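Local coordinates for DCN1-like protein 3 (Homo sapiens, PDB 4GBA) that contributes to cullin neddylation by promoting NEDD8 transfer from N-terminally acetylated E2 enzymes to cullin-RBX complexes, its DCUN1 domain binding both E2 and cullin, at residues Glu29-Asp34 with Lys62-Gly67; Glu41-Leu46 with Ala81-Leu86; Leu142-Glu147 with Phe187-Glu192. One frame throughout, in Å; residues are numbered along the deposited sequence.

Interaction 1: residues Glu29-Asp34 with Lys62-Gly67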
loop_
_atom_site.group_PDB
_atom_site.type_symbol
_atom_site.label_atom_id
_atom_site.label_comp_id
_atom_site.label_asym_id
_atom_site.label_seq_id
_atom_site.Cartn_x
_atom_site.Cartn_y
_atom_site.Cartn_z
ATOM N N GLU A 29 -7.679 -14.820 3.418
ATOM C CA GLU A 29 -9.057 -14.354 3.595
ATOM C C GLU A 29 -9.603 -14.803 4.966
ATOM O O GLU A 29 -10.131 -13.991 5.727
ATOM C CB GLU A 29 -9.942 -14.814 2.407
ATOM C CG GLU A 29 -11.399 -14.335 2.444
ATOM C CD GLU A 29 -12.252 -15.056 3.496
ATOM O OE1 GLU A 29 -12.148 -16.297 3.614
ATOM O OE2 GLU A 29 -13.022 -14.382 4.212
ATOM N N ARG A 30 -9.453 -16.083 5.297
ATOM C CA ARG A 30 -9.804 -16.579 6.642
ATOM C C ARG A 30 -9.006 -15.866 7.749
ATOM O O ARG A 30 -9.540 -15.532 8.811
ATOM C CB ARG A 30 -9.575 -18.092 6.735
ATOM C CG ARG A 30 -10.518 -18.942 5.872
ATOM C CD ARG A 30 -11.986 -18.903 6.366
ATOM N NE ARG A 30 -12.682 -17.673 5.979
ATOM C CZ ARG A 30 -13.819 -17.245 6.529
ATOM N NH1 ARG A 30 -14.399 -17.948 7.498
ATOM N NH2 ARG A 30 -14.370 -16.106 6.116
ATOM N N PHE A 31 -7.720 -15.643 7.493
ATOM C CA PHE A 31 -6.849 -14.948 8.438
ATOM C C PHE A 31 -7.357 -13.526 8.739
ATOM O O PHE A 31 -7.480 -13.148 9.897
ATOM C CB PHE A 31 -5.403 -14.974 7.911
ATOM C CG PHE A 31 -4.408 -14.250 8.768
ATOM C CD1 PHE A 31 -4.078 -14.716 10.030
ATOM C CD2 PHE A 31 -3.757 -13.126 8.290
ATOM C CE1 PHE A 31 -3.141 -14.055 10.816
ATOM C CE2 PHE A 31 -2.808 -12.467 9.075
ATOM C CZ PHE A 31 -2.502 -12.937 10.335
ATOM N N CYS A 32 -7.688 -12.752 7.711
ATOM C CA CYS A 32 -8.296 -11.427 7.918
ATOM C C CYS A 32 -9.670 -11.518 8.577
ATOM O O CYS A 32 -10.041 -10.672 9.406
ATOM C CB CYS A 32 -8.417 -10.657 6.594
ATOM S SG CYS A 32 -6.819 -10.306 5.805
ATOM N N ASN A 33 -10.437 -12.532 8.196
ATOM C CA ASN A 33 -11.728 -12.735 8.839
ATOM C C ASN A 33 -11.577 -12.951 10.352
ATOM O O ASN A 33 -12.259 -12.303 11.140
ATOM C CB ASN A 33 -12.499 -13.886 8.188
ATOM C CG ASN A 33 -13.851 -14.114 8.839
ATOM O OD1 ASN A 33 -14.743 -13.279 8.743
ATOM N ND2 ASN A 33 -14.005 -15.246 9.502
ATOM N N ASP A 34 -10.668 -13.837 10.753
ATOM C CA ASP A 34 -10.409 -14.059 12.176
ATOM C C ASP A 34 -9.914 -12.806 12.897
ATOM O O ASP A 34 -10.288 -12.552 14.035
ATOM C CB ASP A 34 -9.429 -15.206 12.373
ATOM C CG ASP A 34 -10.029 -16.549 12.011
ATOM O OD1 ASP A 34 -11.276 -16.649 11.963
ATOM O OD2 ASP A 34 -9.264 -17.505 11.789
ATOM N N LYS A 62 8.258 -18.327 6.226
ATOM C CA LYS A 62 9.257 -17.462 6.845
ATOM C C LYS A 62 8.760 -16.053 7.165
ATOM O O LYS A 62 9.098 -15.485 8.210
ATOM C CB LYS A 62 10.517 -17.358 5.978
ATOM C CG LYS A 62 11.654 -16.622 6.691
ATOM C CD LYS A 62 12.848 -16.375 5.788
ATOM C CE LYS A 62 13.876 -15.491 6.482
ATOM N NZ LYS A 62 14.359 -16.104 7.763
ATOM N N GLU A 63 7.990 -15.475 6.250
ATOM C CA GLU A 63 7.411 -14.146 6.464
ATOM C C GLU A 63 6.478 -14.174 7.672
ATOM O O GLU A 63 6.536 -13.311 8.551
ATOM C CB GLU A 63 6.656 -13.673 5.207
ATOM C CG GLU A 63 7.576 -13.330 4.030
ATOM C CD GLU A 63 6.873 -13.343 2.661
ATOM O OE1 GLU A 63 5.654 -13.631 2.576
ATOM O OE2 GLU A 63 7.556 -13.063 1.652
ATOM N N PHE A 64 5.627 -15.188 7.714
ATOM C CA PHE A 64 4.654 -15.306 8.776
ATOM C C PHE A 64 5.362 -15.486 10.131
ATOM O O PHE A 64 5.081 -14.770 11.101
ATOM C CB PHE A 64 3.679 -16.450 8.480
ATOM C CG PHE A 64 2.486 -16.460 9.378
ATOM C CD1 PHE A 64 1.394 -15.645 9.110
ATOM C CD2 PHE A 64 2.459 -17.267 10.514
ATOM C CE1 PHE A 64 0.283 -15.644 9.951
ATOM C CE2 PHE A 64 1.353 -17.273 11.355
ATOM C CZ PHE A 64 0.261 -16.458 11.065
ATOM N N PHE A 65 6.292 -16.429 10.192
ATOM C CA PHE A 65 7.045 -16.650 11.423
ATOM C C PHE A 65 7.901 -15.456 11.848
ATOM O O PHE A 65 7.865 -15.046 13.009
ATOM C CB PHE A 65 7.896 -17.915 11.312
ATOM C CG PHE A 65 7.143 -19.167 11.639
ATOM C CD1 PHE A 65 7.390 -19.851 12.826
ATOM C CD2 PHE A 65 6.162 -19.645 10.780
ATOM C CE1 PHE A 65 6.686 -21.005 13.135
ATOM C CE2 PHE A 65 5.452 -20.795 11.087
ATOM C CZ PHE A 65 5.713 -21.476 12.263
ATOM N N ASP A 66 8.672 -14.903 10.916
ATOM C CA ASP A 66 9.499 -13.734 11.213
ATOM C C ASP A 66 8.651 -12.531 11.591
ATOM O O ASP A 66 9.053 -11.733 12.431
ATOM C CB ASP A 66 10.360 -13.349 10.006
ATOM C CG ASP A 66 11.610 -14.194 9.870
ATOM O OD1 ASP A 66 11.810 -15.136 10.665
ATOM O OD2 ASP A 66 12.393 -13.913 8.941
ATOM N N GLY A 67 7.497 -12.388 10.943
ATOM C CA GLY A 67 6.618 -11.259 11.175
ATOM C C GLY A 67 5.878 -11.365 12.501
ATOM O O GLY A 67 5.764 -10.384 13.250
#

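Interaction 2: residues Glu41-Leu46 with Ala81-Leu86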
loop_
_atom_site.group_PDB
_atom_site.type_symbol
_atom_site.label_atom_id
_atom_site.label_comp_id
_atom_site.label_asym_id
_atom_site.label_seq_id
_atom_site.Cartn_x
_atom_site.Cartn_y
_atom_site.Cartn_z
ATOM N N GLU A 41 -8.060 -3.252 4.109
ATOM C CA GLU A 41 -7.888 -2.091 4.981
ATOM C C GLU A 41 -6.436 -1.842 5.456
ATOM O O GLU A 41 -5.559 -2.699 5.329
ATOM C CB GLU A 41 -8.863 -2.148 6.158
ATOM C CG GLU A 41 -8.436 -3.062 7.293
ATOM C CD GLU A 41 -8.871 -2.507 8.637
ATOM O OE1 GLU A 41 -9.944 -2.920 9.122
ATOM O OE2 GLU A 41 -8.152 -1.637 9.192
ATOM N N PHE A 42 -6.205 -0.643 5.983
ATOM C CA PHE A 42 -4.866 -0.137 6.316
ATOM C C PHE A 42 -4.037 -1.037 7.260
ATOM O O PHE A 42 -2.844 -1.246 7.035
ATOM C CB PHE A 42 -5.006 1.294 6.867
ATOM C CG PHE A 42 -3.697 1.981 7.160
ATOM C CD1 PHE A 42 -2.752 2.178 6.154
ATOM C CD2 PHE A 42 -3.425 2.469 8.445
ATOM C CE1 PHE A 42 -1.540 2.835 6.424
ATOM C CE2 PHE A 42 -2.222 3.125 8.727
ATOM C CZ PHE A 42 -1.274 3.306 7.708
ATOM N N ARG A 43 -4.662 -1.568 8.308
ATOM C CA ARG A 43 -3.961 -2.467 9.228
ATOM C C ARG A 43 -3.387 -3.685 8.540
ATOM O O ARG A 43 -2.376 -4.226 8.980
ATOM C CB ARG A 43 -4.880 -2.949 10.334
ATOM C CG ARG A 43 -5.043 -1.983 11.459
ATOM C CD ARG A 43 -6.343 -2.271 12.148
ATOM N NE ARG A 43 -6.788 -1.125 12.916
ATOM C CZ ARG A 43 -7.844 -1.147 13.712
ATOM N NH1 ARG A 43 -8.544 -2.271 13.822
ATOM N NH2 ARG A 43 -8.186 -0.053 14.395
ATOM N N VAL A 44 -4.054 -4.132 7.476
ATOM C CA VAL A 44 -3.596 -5.296 6.723
ATOM C C VAL A 44 -2.357 -4.942 5.903
ATOM O O VAL A 44 -1.408 -5.732 5.827
ATOM C CB VAL A 44 -4.724 -5.892 5.841
ATOM C CG1 VAL A 44 -4.194 -7.037 4.989
ATOM C CG2 VAL A 44 -5.893 -6.359 6.737
ATOM N N LEU A 45 -2.360 -3.750 5.308
ATOM C CA LEU A 45 -1.140 -3.211 4.710
ATOM C C LEU A 45 -0.004 -3.150 5.769
ATOM O O LEU A 45 1.127 -3.574 5.501
ATOM C CB LEU A 45 -1.396 -1.834 4.079
ATOM C CG LEU A 45 -0.178 -1.097 3.506
ATOM C CD1 LEU A 45 0.353 -1.781 2.224
ATOM C CD2 LEU A 45 -0.498 0.383 3.260
ATOM N N LEU A 46 -0.309 -2.662 6.974
ATOM C CA LEU A 46 0.706 -2.608 8.051
ATOM C C LEU A 46 1.247 -3.993 8.406
ATOM O O LEU A 46 2.447 -4.173 8.568
ATOM C CB LEU A 46 0.156 -1.938 9.306
ATOM C CG LEU A 46 -0.237 -0.471 9.176
ATOM C CD1 LEU A 46 -0.569 0.133 10.547
ATOM C CD2 LEU A 46 0.880 0.292 8.518
ATOM N N ALA A 81 -4.070 -7.165 19.357
ATOM C CA ALA A 81 -3.614 -6.309 20.444
ATOM C C ALA A 81 -2.472 -5.370 20.019
ATOM O O ALA A 81 -2.300 -4.295 20.603
ATOM C CB ALA A 81 -3.196 -7.153 21.633
ATOM N N ARG A 82 -1.703 -5.772 19.002
ATOM C CA ARG A 82 -0.585 -4.960 18.522
ATOM C C ARG A 82 -1.025 -3.831 17.601
ATOM O O ARG A 82 -0.283 -2.863 17.418
ATOM C CB ARG A 82 0.451 -5.814 17.786
ATOM C CG ARG A 82 1.023 -6.964 18.600
ATOM C CD ARG A 82 1.545 -6.515 19.955
ATOM N NE ARG A 82 2.184 -7.630 20.653
ATOM C CZ ARG A 82 2.471 -7.646 21.952
ATOM N NH1 ARG A 82 2.182 -6.604 22.728
ATOM N NH2 ARG A 82 3.039 -8.719 22.472
ATOM N N PHE A 83 -2.218 -3.959 17.020
ATOM C CA PHE A 83 -2.671 -3.030 15.983
ATOM C C PHE A 83 -2.484 -1.573 16.368
ATOM O O PHE A 83 -1.841 -0.832 15.645
ATOM C CB PHE A 83 -4.118 -3.308 15.587
ATOM C CG PHE A 83 -4.263 -4.394 14.551
ATOM C CD1 PHE A 83 -3.296 -4.562 13.565
ATOM C CD2 PHE A 83 -5.363 -5.240 14.554
ATOM C CE1 PHE A 83 -3.427 -5.554 12.598
ATOM C CE2 PHE A 83 -5.493 -6.237 13.592
ATOM C CZ PHE A 83 -4.517 -6.397 12.616
ATOM N N PRO A 84 -3.012 -1.161 17.527
ATOM C CA PRO A 84 -2.891 0.254 17.914
ATOM C C PRO A 84 -1.440 0.759 17.913
ATOM O O PRO A 84 -1.189 1.901 17.526
ATOM C CB PRO A 84 -3.475 0.282 19.332
ATOM C CG PRO A 84 -4.403 -0.917 19.382
ATOM C CD PRO A 84 -3.746 -1.960 18.527
ATOM N N SER A 85 -0.497 -0.079 18.329
ATOM C CA SER A 85 0.900 0.338 18.360
ATOM C C SER A 85 1.550 0.254 16.959
ATOM O O SER A 85 2.528 0.954 16.666
ATOM C CB SER A 85 1.680 -0.468 19.409
ATOM O OG SER A 85 2.288 -1.618 18.836
ATOM N N LEU A 86 1.006 -0.608 16.101
ATOM C CA LEU A 86 1.403 -0.640 14.696
ATOM C C LEU A 86 0.977 0.658 14.030
ATOM O O LEU A 86 1.754 1.271 13.293
ATOM C CB LEU A 86 0.773 -1.827 13.972
ATOM C CG LEU A 86 1.582 -3.119 14.054
ATOM C CD1 LEU A 86 0.862 -4.265 13.355
ATOM C CD2 LEU A 86 2.984 -2.919 13.469
#

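Interaction 3: residues Leu142-Glu147 with Phe187-Glu192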
loop_
_atom_site.group_PDB
_atom_site.type_symbol
_atom_site.label_atom_id
_atom_site.label_comp_id
_atom_site.label_asym_id
_atom_site.label_seq_id
_atom_site.Cartn_x
_atom_site.Cartn_y
_atom_site.Cartn_z
ATOM N N LEU A 142 -5.704 11.910 -6.932
ATOM C CA LEU A 142 -6.366 10.631 -7.180
ATOM C C LEU A 142 -7.577 10.767 -8.116
ATOM O O LEU A 142 -7.926 9.817 -8.824
ATOM C CB LEU A 142 -6.764 9.935 -5.863
ATOM C CG LEU A 142 -5.662 9.524 -4.872
ATOM C CD1 LEU A 142 -6.274 9.126 -3.532
ATOM C CD2 LEU A 142 -4.744 8.407 -5.405
ATOM N N ASN A 143 -8.225 11.934 -8.099
ATOM C CA ASN A 143 -9.274 12.240 -9.076
ATOM C C ASN A 143 -8.675 12.305 -10.464
ATOM O O ASN A 143 -9.223 11.757 -11.422
ATOM C CB ASN A 143 -9.948 13.578 -8.774
ATOM C CG ASN A 143 -10.852 13.517 -7.556
ATOM O OD1 ASN A 143 -11.335 12.445 -7.170
ATOM N ND2 ASN A 143 -11.096 14.675 -6.948
ATOM N N PHE A 144 -7.540 12.991 -10.552
ATOM C CA PHE A 144 -6.795 13.125 -11.792
ATOM C C PHE A 144 -6.451 11.758 -12.391
ATOM O O PHE A 144 -6.614 11.536 -13.584
ATOM C CB PHE A 144 -5.541 13.977 -11.539
ATOM C CG PHE A 144 -4.477 13.843 -12.591
ATOM C CD1 PHE A 144 -4.603 14.481 -13.810
ATOM C CD2 PHE A 144 -3.338 13.092 -12.352
ATOM C CE1 PHE A 144 -3.617 14.358 -14.776
ATOM C CE2 PHE A 144 -2.350 12.965 -13.319
ATOM C CZ PHE A 144 -2.488 13.599 -14.525
ATOM N N LEU A 145 -6.003 10.834 -11.550
ATOM C CA LEU A 145 -5.568 9.521 -12.019
ATOM C C LEU A 145 -6.702 8.571 -12.416
ATOM O O LEU A 145 -6.505 7.692 -13.250
ATOM C CB LEU A 145 -4.703 8.837 -10.961
ATOM C CG LEU A 145 -3.348 9.452 -10.637
ATOM C CD1 LEU A 145 -2.726 8.709 -9.438
ATOM C CD2 LEU A 145 -2.445 9.401 -11.861
ATOM N N THR A 146 -7.866 8.709 -11.788
ATOM C CA THR A 146 -9.015 7.879 -12.143
ATOM C C THR A 146 -9.552 8.349 -13.497
ATOM O O THR A 146 -9.938 7.550 -14.356
ATOM C CB THR A 146 -10.130 7.943 -11.069
ATOM O OG1 THR A 146 -10.655 9.273 -11.002
ATOM C CG2 THR A 146 -9.584 7.556 -9.700
ATOM N N GLU A 147 -9.554 9.661 -13.686
ATOM C CA GLU A 147 -9.896 10.233 -14.968
ATOM C C GLU A 147 -8.852 9.819 -15.998
ATOM O O GLU A 147 -9.188 9.411 -17.111
ATOM C CB GLU A 147 -9.962 11.746 -14.846
ATOM C CG GLU A 147 -10.166 12.450 -16.160
ATOM C CD GLU A 147 -10.603 13.889 -15.976
ATOM O OE1 GLU A 147 -11.228 14.187 -14.928
ATOM O OE2 GLU A 147 -10.317 14.716 -16.877
ATOM N N PHE A 187 3.552 14.755 -12.996
ATOM C CA PHE A 187 3.198 15.774 -12.012
ATOM C C PHE A 187 2.773 17.077 -12.699
ATOM O O PHE A 187 1.845 17.745 -12.247
ATOM C CB PHE A 187 4.334 16.029 -11.012
ATOM C CG PHE A 187 4.705 14.821 -10.166
ATOM C CD1 PHE A 187 4.017 13.627 -10.278
ATOM C CD2 PHE A 187 5.744 14.899 -9.250
ATOM C CE1 PHE A 187 4.367 12.523 -9.504
ATOM C CE2 PHE A 187 6.099 13.801 -8.476
ATOM C CZ PHE A 187 5.409 12.610 -8.609
ATOM N N ASP A 188 3.444 17.427 -13.796
ATOM C CA ASP A 188 3.097 18.628 -14.562
ATOM C C ASP A 188 1.736 18.486 -15.254
ATOM O O ASP A 188 0.917 19.409 -15.237
ATOM C CB ASP A 188 4.181 18.977 -15.593
ATOM C CG ASP A 188 4.120 20.446 -16.027
ATOM O OD1 ASP A 188 4.045 21.339 -15.144
ATOM O OD2 ASP A 188 4.134 20.716 -17.250
ATOM N N THR A 189 1.509 17.325 -15.862
ATOM C CA THR A 189 0.213 16.995 -16.442
ATOM C C THR A 189 -0.904 17.196 -15.416
ATOM O O THR A 189 -2.013 17.631 -15.753
ATOM C CB THR A 189 0.177 15.530 -16.920
ATOM O OG1 THR A 189 1.241 15.296 -17.848
ATOM C CG2 THR A 189 -1.154 15.213 -17.577
ATOM N N PHE A 190 -0.600 16.867 -14.163
ATOM C CA PHE A 190 -1.566 16.967 -13.083
ATOM C C PHE A 190 -1.784 18.411 -12.686
ATOM O O PHE A 190 -2.907 18.836 -12.464
ATOM C CB PHE A 190 -1.103 16.166 -11.858
ATOM C CG PHE A 190 -1.738 16.619 -10.572
ATOM C CD1 PHE A 190 -3.072 16.331 -10.302
ATOM C CD2 PHE A 190 -1.008 17.343 -9.638
ATOM C CE1 PHE A 190 -3.672 16.758 -9.118
ATOM C CE2 PHE A 190 -1.597 17.772 -8.448
ATOM C CZ PHE A 190 -2.934 17.478 -8.189
ATOM N N VAL A 191 -0.703 19.165 -12.576
ATOM C CA VAL A 191 -0.828 20.557 -12.189
ATOM C C VAL A 191 -1.686 21.324 -13.202
ATOM O O VAL A 191 -2.519 22.147 -12.824
ATOM C CB VAL A 191 0.551 21.208 -11.986
ATOM C CG1 VAL A 191 0.436 22.722 -11.983
ATOM C CG2 VAL A 191 1.174 20.708 -10.679
ATOM N N GLU A 192 -1.493 21.035 -14.486
ATOM C CA GLU A 192 -2.298 21.661 -15.531
ATOM C C GLU A 192 -3.760 21.276 -15.341
ATOM O O GLU A 192 -4.629 22.142 -15.191
ATOM C CB GLU A 192 -1.815 21.261 -16.936
ATOM C CG GLU A 192 -0.324 21.537 -17.213
ATOM C CD GLU A 192 0.117 22.964 -16.847
ATOM O OE1 GLU A 192 0.393 23.765 -17.772
ATOM O OE2 GLU A 192 0.203 23.283 -15.635
#

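Interaction 1: residues Glu29-Asp34 with Lys62-Gly67
Aromatic packing carries this contact: Phe31 of helix 25-34 and Phe64 of helix 61-71 reach toward each other from backbones that stand well apart, Phe31 CA lying 11.5 Å from Phe64 CA, and the two rings span the distance. The pair forms an offset edge-to-face stack. The edge of Phe64 is turned toward the face of Phe31, with ring centroids 5.7 Å apart and planes at 70°. Contact is made at ring corners, Phe64 CE1 lying 3.9 Å from Phe31 CE1 and equally near Phe31 CZ. With CG anti to the backbone N in both residues (chi1 178° in Phe31, -168° in Phe64), each ring extends from its helix to meet the other. Further aromatic contacts build on the pair: Tyr15 meets Phe31 edge-to-face, Phe12 meets the ring of Phe64, and Phe59 touches both.

Ionic pairs lie within each helix. Arg30 grips Glu29 side-on, Arg30 NE to Glu29 OE1 at 2.8 Å and Arg30 NH2 to Glu29 OE2 at 2.9 Å, the second bond nearly straight and close to the guanidinium plane; two bonds to two oxygens limit rotation of the group. One turn apart on the other helix, Lys62 NZ forms a weak salt bridge of 3.2 Å with Asp66 OD2.

Each helix closely follows a short strand, 22-23 or 59-60, of one antiparallel pair, a topology consistent with paired EF-hand-like helix-loop-helix units in the DCUN1 domain.

Interaction 2: residues Glu41-Leu46 with Ala81-Leu86
Arg43 lays its aliphatic chain over one face of the Phe83 ring, joining helix 42-50 to helix 76-89. Its CG stands beside the backbone N and anti to the carbonyl carbon (chi1 -82°), and the chain then runs extended from CG to NE, bringing three successive methylenes onto the ring. Arg43 CB lies 3.7 Å from Phe83 CE1, Arg43 CG 3.8 Å from Phe83 CD1, and Arg43 CD makes a CH-pi contact, 4.0 Å from the Phe83 centroid and 16° off the ring normal. The guanidinium plane is inclined 23° to the ring, but the methylenes do the touching. Glu41, at the N-cap of helix 42-50, sets OE2 4.0 Å from Arg43 NE, a long pairing of charges without a directed N-H. With an alanine at the Phe83 position, the Arg43 methylenes are likely to lose the ring face they lie on, leaving that chain freer to turn.

One helical turn on, Leu46, likewise with CG beside its backbone N, brings CD1 alongside the Leu86 backbone, 3.8 Å from Leu86 O and 4.2 Å from Leu86 CB. The second helix is kinked at Pro84 and Ser85; there Arg82 O accepts from both Ser85 OG and Leu86 N.

Val44 and Leu45, borne by the same first helix, pack on a modified side chain of the bound E2 peptide, so this buried helix pair adjoins the acetylated-peptide site of the DCUN1 domain.

Interaction 3: residues Leu142-Glu147 with Phe187-Glu192
An aromatic junction between helices 138-147 and 185-199 of the cullin-binding region is centred on Phe144, which packs against Phe190 and Thr189. The helices come close here, the CA atoms of Phe144 and Phe190 being 6.6 Å apart. With CG opposite the backbone N (chi1 162°), the Phe144 ring reaches the other helix and lays one face over backbone: Phe190 CA sits 3.8 Å from the ring centroid and 14° off the normal, a CH-pi contact. The Phe190 ring adds an offset edge-to-face stack, its edge turned toward the face of Phe144, with centroids 5.5 Å apart and planes at 67°. Phe144 CB in turn meets the edge of Phe190, 3.6 Å from Phe190 CD1. At the far corner of the ring, Thr189 CG2 approaches near the Phe144 plane, 3.7 Å from Phe144 CZ.

Trp193 meets Phe144 edge-to-face and donates its NE1 hydrogen to Glu147 OE2, while Trp141 packs edge-to-face with Phe190. In the last turn of helix 138-147, Thr146 OG1 and Glu147 N both bond to Asn143 O. Such a close helix-helix interface, filled by interlocking phenylalanine and tryptophan rings, forms part of the hydrophobic core of the mainly helical C-terminal part of the DCUN1 domain.

All three contacts lie in one DCUN1 domain. Interactions 1 and 2 are neighbours, their centres about 12 Å apart, and touch where Cys32 SG packs 4.2 Å from Val44 CG2. Their segments alternate along the chain: helix 25-34 is followed by helix 42-50, and helix 61-71 by helix 76-89, so the two contacts interlock one helical bundle, which also packs against the bound E2 peptide. Interaction 3 comes later in sequence and lies on the opposite side of the chain's centre, its centre about 36 Å from that of interaction 1 and about 30 Å from that of interaction 2. It joins two helices in a distant part of the domain, well away from the peptide-binding bundle.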